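Local coordinates for protein trichothecene 3-O-acetyltransferase (Gibberella zeae, PDB 2RKV) that probably transfers the acetyl group of acetyl coenzyme A to the 3-hydroxyl of trichothecene mycotoxins, as a member of the BAHD acyltransferase superfamily, at residues S378-V383 against Y413-K418. Sequence-based numbering, arbitrary orientation.
With COA (coenzyme A), chain B.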
ATOM      1  N   SER A 378       4.365   0.593   4.773  1.00 12.60           N
ATOM      2  CA  SER A 378       4.343   1.004   3.370  1.00 12.55           C
ATOM      3  C   SER A 378       3.819   2.418   3.233  1.00 12.02           C
ATOM      4  O   SER A 378       2.674   2.703   3.588  1.00 11.12           O
ATOM      5  CB  SER A 378       3.512   0.056   2.507  1.00 12.85           C
ATOM      6  OG  SER A 378       3.540   0.476   1.146  1.00 14.19           O
ATOM      7  N   SER A 379       4.663   3.300   2.704  1.00 11.36           N
ATOM      8  CA  SER A 379       4.281   4.683   2.512  1.00 11.63           C
ATOM      9  C   SER A 379       3.673   4.932   1.140  1.00 11.39           C
ATOM     10  O   SER A 379       4.321   4.718   0.105  1.00 11.63           O
ATOM     11  CB  SER A 379       5.483   5.599   2.689  1.00 11.35           C
ATOM     12  OG  SER A 379       5.130   6.929   2.365  1.00 11.51           O
ATOM     13  N   TRP A 380       2.436   5.409   1.149  1.00 11.11           N
ATOM     14  CA  TRP A 380       1.763   5.839  -0.074  1.00 11.34           C
ATOM     15  C   TRP A 380       1.798   7.355  -0.208  1.00 11.78           C
ATOM     16  O   TRP A 380       1.059   7.937  -1.012  1.00 11.68           O
ATOM     17  CB  TRP A 380       0.311   5.341  -0.077  1.00 11.28           C
ATOM     18  CG  TRP A 380       0.168   3.850   0.007  1.00 11.95           C
ATOM     19  CD1 TRP A 380       1.128   2.906  -0.262  1.00 12.24           C
ATOM     20  CD2 TRP A 380      -1.022   3.129   0.342  1.00 11.70           C
ATOM     21  NE1 TRP A 380       0.604   1.640  -0.096  1.00 12.48           N
ATOM     22  CE2 TRP A 380      -0.713   1.751   0.270  1.00 12.48           C
ATOM     23  CE3 TRP A 380      -2.323   3.515   0.699  1.00 12.60           C
ATOM     24  CZ2 TRP A 380      -1.659   0.752   0.547  1.00 12.47           C
ATOM     25  CZ3 TRP A 380      -3.271   2.518   0.971  1.00 12.38           C
ATOM     26  CH2 TRP A 380      -2.928   1.154   0.891  1.00 12.71           C
ATOM     27  N   ALA A 381       2.675   7.995   0.569  1.00 11.86           N
ATOM     28  CA  ALA A 381       2.684   9.456   0.692  1.00 11.89           C
ATOM     29  C   ALA A 381       2.782  10.197  -0.641  1.00 12.31           C
ATOM     30  O   ALA A 381       2.175  11.255  -0.807  1.00 12.42           O
ATOM     31  CB  ALA A 381       3.805   9.912   1.627  1.00 11.77           C
ATOM     32  N   LYS A 382       3.547   9.625  -1.566  1.00 12.67           N
ATOM     33  CA  LYS A 382       3.907  10.301  -2.815  1.00 13.09           C
ATOM     34  C   LYS A 382       2.991   9.970  -3.990  1.00 13.36           C
ATOM     35  O   LYS A 382       3.225  10.451  -5.096  1.00 13.17           O
ATOM     36  CB  LYS A 382       5.362   9.987  -3.183  1.00 13.82           C
ATOM     37  N   VAL A 383       1.975   9.136  -3.776  1.00 12.99           N
ATOM     38  CA  VAL A 383       1.061   8.821  -4.887  1.00 13.21           C
ATOM     39  C   VAL A 383       0.093   9.979  -5.139  1.00 12.99           C
ATOM     40  O   VAL A 383      -0.102  10.845  -4.272  1.00 12.58           O
ATOM     41  CB  VAL A 383       0.357   7.441  -4.750  1.00 13.94           C
ATOM     42  CG1 VAL A 383       1.397   6.330  -4.597  1.00 13.90           C
ATOM     43  CG2 VAL A 383      -0.635   7.419  -3.615  1.00 13.67           C
ATOM     44  N   TYR A 413       0.653   1.943   7.346  1.00 11.29           N
ATOM     45  CA  TYR A 413       0.655   2.694   6.083  1.00 11.33           C
ATOM     46  C   TYR A 413       0.752   4.196   6.313  1.00 10.92           C
ATOM     47  O   TYR A 413       0.280   4.711   7.337  1.00 11.21           O
ATOM     48  CB  TYR A 413      -0.629   2.426   5.283  1.00 11.35           C
ATOM     49  CG  TYR A 413      -0.812   0.976   4.921  1.00 12.22           C
ATOM     50  CD1 TYR A 413      -1.582   0.128   5.718  1.00 12.71           C
ATOM     51  CD2 TYR A 413      -0.201   0.444   3.786  1.00 13.62           C
ATOM     52  CE1 TYR A 413      -1.735  -1.226   5.395  1.00 13.76           C
ATOM     53  CE2 TYR A 413      -0.348  -0.902   3.454  1.00 13.95           C
ATOM     54  CZ  TYR A 413      -1.121  -1.731   4.261  1.00 13.50           C
ATOM     55  OH  TYR A 413      -1.255  -3.066   3.926  1.00 14.97           O
ATOM     56  N   PHE A 414       1.362   4.901   5.359  1.00 10.55           N
ATOM     57  CA  PHE A 414       1.144   6.346   5.241  1.00 10.18           C
ATOM     58  C   PHE A 414       0.185   6.563   4.078  1.00 10.34           C
ATOM     59  O   PHE A 414       0.382   6.006   2.991  1.00 10.52           O
ATOM     60  CB  PHE A 414       2.426   7.133   4.941  1.00 10.38           C
ATOM     61  CG  PHE A 414       3.486   7.059   6.022  1.00 10.14           C
ATOM     62  CD1 PHE A 414       3.186   6.617   7.305  1.00 10.87           C
ATOM     63  CD2 PHE A 414       4.790   7.461   5.737  1.00 10.57           C
ATOM     64  CE1 PHE A 414       4.177   6.573   8.291  1.00 10.90           C
ATOM     65  CE2 PHE A 414       5.789   7.403   6.718  1.00 10.83           C
ATOM     66  CZ  PHE A 414       5.476   6.953   7.992  1.00 11.69           C
ATOM     67  N   MET A 415      -0.841   7.375   4.303  1.00 10.41           N
ATOM     68  CA  MET A 415      -1.758   7.753   3.228  1.00 10.21           C
ATOM     69  C   MET A 415      -1.076   8.688   2.235  1.00 11.06           C
ATOM     70  O   MET A 415      -0.026   9.262   2.542  1.00 10.97           O
ATOM     71  CB  MET A 415      -2.994   8.440   3.819  1.00  9.99           C
ATOM     72  CG  MET A 415      -3.814   7.560   4.780  1.00 10.02           C
ATOM     73  SD  MET A 415      -4.355   5.997   4.030  1.00 12.21           S
ATOM     74  CE  MET A 415      -3.104   4.858   4.621  1.00 12.29           C
ATOM     75  N   PRO A 416      -1.651   8.833   1.026  1.00 11.80           N
ATOM     76  CA  PRO A 416      -1.155   9.901   0.160  1.00 12.36           C
ATOM     77  C   PRO A 416      -1.199  11.238   0.916  1.00 13.55           C
ATOM     78  O   PRO A 416      -2.187  11.547   1.579  1.00 13.20           O
ATOM     79  CB  PRO A 416      -2.123   9.871  -1.036  1.00 12.37           C
ATOM     80  CG  PRO A 416      -2.642   8.457  -1.053  1.00 12.24           C
ATOM     81  CD  PRO A 416      -2.729   8.046   0.393  1.00 11.82           C
ATOM     82  N   LYS A 417      -0.099  11.981   0.858  1.00 14.75           N
ATOM     83  CA  LYS A 417       0.047  13.241   1.573  1.00 16.72           C
ATOM     84  C   LYS A 417      -1.046  14.228   1.139  1.00 17.22           C
ATOM     85  O   LYS A 417      -1.277  14.406  -0.058  1.00 16.67           O
ATOM     86  CB  LYS A 417       1.440  13.819   1.279  1.00 16.96           C
ATOM     87  CG  LYS A 417       1.823  15.026   2.100  1.00 19.05           C
ATOM     88  CD  LYS A 417       3.078  15.706   1.522  1.00 19.11           C
ATOM     89  CE  LYS A 417       2.713  16.743   0.452  1.00 23.06           C
ATOM     90  NZ  LYS A 417       2.620  16.140  -0.907  1.00 25.95           N
ATOM     91  N   LYS A 418      -1.721  14.855   2.103  1.00 18.04           N
ATOM     92  CA  LYS A 418      -2.680  15.916   1.792  1.00 19.66           C
ATOM     93  C   LYS A 418      -1.888  17.049   1.133  1.00 20.54           C
ATOM     94  O   LYS A 418      -0.738  17.287   1.510  1.00 20.88           O
ATOM     95  CB  LYS A 418      -3.404  16.384   3.060  1.00 19.20           C
ATOM     96  CG  LYS A 418      -4.601  17.306   2.821  1.00 20.26           C
ATOM     97  CD  LYS A 418      -5.381  17.586   4.092  1.00 20.44           C
ATOM     98  CE  LYS A 418      -6.602  18.460   3.791  1.00 22.64           C
ATOM     99  NZ  LYS A 418      -7.278  18.928   5.032  1.00 25.37           N
TER
HETATM  100  N1A COA B 452      19.770  17.637   0.006  1.00 15.07           N
HETATM  101  C2A COA B 452      18.763  17.560   0.946  1.00 15.99           C
HETATM  102  N3A COA B 452      17.671  16.742   0.732  1.00 14.28           N
HETATM  103  C4A COA B 452      17.603  16.013  -0.413  1.00 15.70           C
HETATM  104  C5A COA B 452      18.616  16.075  -1.373  1.00 15.89           C
HETATM  105  C6A COA B 452      19.717  16.902  -1.163  1.00 16.68           C
HETATM  106  N6A COA B 452      20.547  17.174  -2.173  1.00 17.10           N
HETATM  107  N7A COA B 452      18.281  15.247  -2.395  1.00 17.87           N
HETATM  108  C8A COA B 452      17.090  14.668  -2.106  1.00 16.54           C
HETATM  109  N9A COA B 452      16.663  15.134  -0.884  1.00 15.74           N
HETATM  110  C1B COA B 452      15.401  14.811  -0.204  1.00 17.37           C
HETATM  111  C2B COA B 452      14.254  15.494  -0.919  1.00 17.81           C
HETATM  112  O2B COA B 452      14.158  16.841  -0.557  1.00 17.47           O
HETATM  113  C3B COA B 452      13.089  14.664  -0.435  1.00 19.53           C
HETATM  114  O3B COA B 452      12.825  14.984   0.897  1.00 19.85           O
HETATM  115  P3B COA B 452      11.485  15.733   1.313  1.00 19.53           P
HETATM  116  O7A COA B 452      10.316  14.906   0.823  1.00 20.36           O
HETATM  117  O8A COA B 452      11.536  17.084   0.647  1.00 22.79           O
HETATM  118  O9A COA B 452      11.485  15.878   2.809  1.00 18.47           O
HETATM  119  C4B COA B 452      13.678  13.284  -0.337  1.00 19.61           C
HETATM  120  O4B COA B 452      15.090  13.429  -0.262  1.00 19.26           O
HETATM  121  C5B COA B 452      13.270  12.442  -1.519  1.00 21.81           C
HETATM  122  O5B COA B 452      13.699  11.184  -1.107  1.00 23.93           O
HETATM  123  P1A COA B 452      13.119   9.862  -1.773  0.60 24.21           P
HETATM  124  O1A COA B 452      13.009  10.030  -3.287  0.60 21.19           O
HETATM  125  O2A COA B 452      13.975   8.691  -1.348  0.60 24.72           O
HETATM  126  O3A COA B 452      11.592   9.768  -1.310  1.00 19.92           O
HETATM  127  P2A COA B 452      11.023   9.760   0.178  1.00 15.58           P
HETATM  128  O4A COA B 452       9.903  10.771   0.247  1.00 13.93           O
HETATM  129  O5A COA B 452      12.087   9.896   1.230  1.00 17.35           O
HETATM  130  O6A COA B 452      10.408   8.295   0.290  1.00 16.27           O
HETATM  131  CBP COA B 452      10.381   5.936   0.009  1.00 16.43           C
HETATM  132  CCP COA B 452      11.229   7.146   0.394  1.00 14.97           C
HETATM  133  CDP COA B 452       9.188   5.831   0.963  1.00 15.63           C
HETATM  134  CEP COA B 452      11.214   4.667   0.169  1.00 16.86           C
HETATM  135  CAP COA B 452       9.924   6.145  -1.443  1.00 17.55           C
HETATM  136  OAP COA B 452      11.032   6.235  -2.317  1.00 19.31           O
HETATM  137  C9P COA B 452       9.058   5.029  -1.925  1.00 19.51           C
HETATM  138  O9P COA B 452       9.659   3.916  -2.522  1.00 18.71           O
HETATM  139  N8P COA B 452       7.754   5.192  -1.743  1.00 20.95           N
HETATM  140  C7P COA B 452       6.783   4.191  -2.109  1.00 22.78           C
HETATM  141  C6P COA B 452       6.759   3.071  -1.079  1.00 25.38           C
HETATM  142  C5P COA B 452       5.699   2.112  -1.529  1.00 27.88           C
HETATM  143  O5P COA B 452       5.680   1.720  -2.715  1.00 29.96           O
HETATM  144  N4P COA B 452       4.819   1.739  -0.609  1.00 26.50           N
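Trp380 lays one face of its indole against Tyr413, whose CD2 stands 3.6 Å from CZ2 of the tryptophan, out toward the rim of the six-membered ring. The planes of these two six-membered rings are inclined at 43°. CG of Trp380 lies anti to the carbonyl carbon (chi1 -59°), and CE3, across the ring from CZ2, comes within 4.2 Å of Met415 CE. Pro416 CD is 4.1 Å from Trp380 CB, and its CG meets Val383 CG2 at 3.4 Å, tight for two carbons. The backbones form a short parallel ladder, in which Phe414 N donates to Ser378 O and Trp380 N to Phe414 O (2.8 Å). Past the strand ends, Lys417 N gives a nearly straight bond (173°) to Ala381 O, within the type I turn from Trp380 to Val383. Ser379 OG accepts from Ala381 N (3.2 Å), forming an ST turn, and is also hydrogen-bonded to Asp262. The strand ends serve both pockets: N4P of coenzyme A donates to Ser379 O at the indole edge, while Tyr413 OH is hydrogen-bonded to T-2 toxin. Strands 375-379 and 411-414 are central neighbours in a mixed sheet, with strand 423-430 beyond the latter, helix 261-277 against Phe414 and helix 161-176 touching Trp380 and Val383.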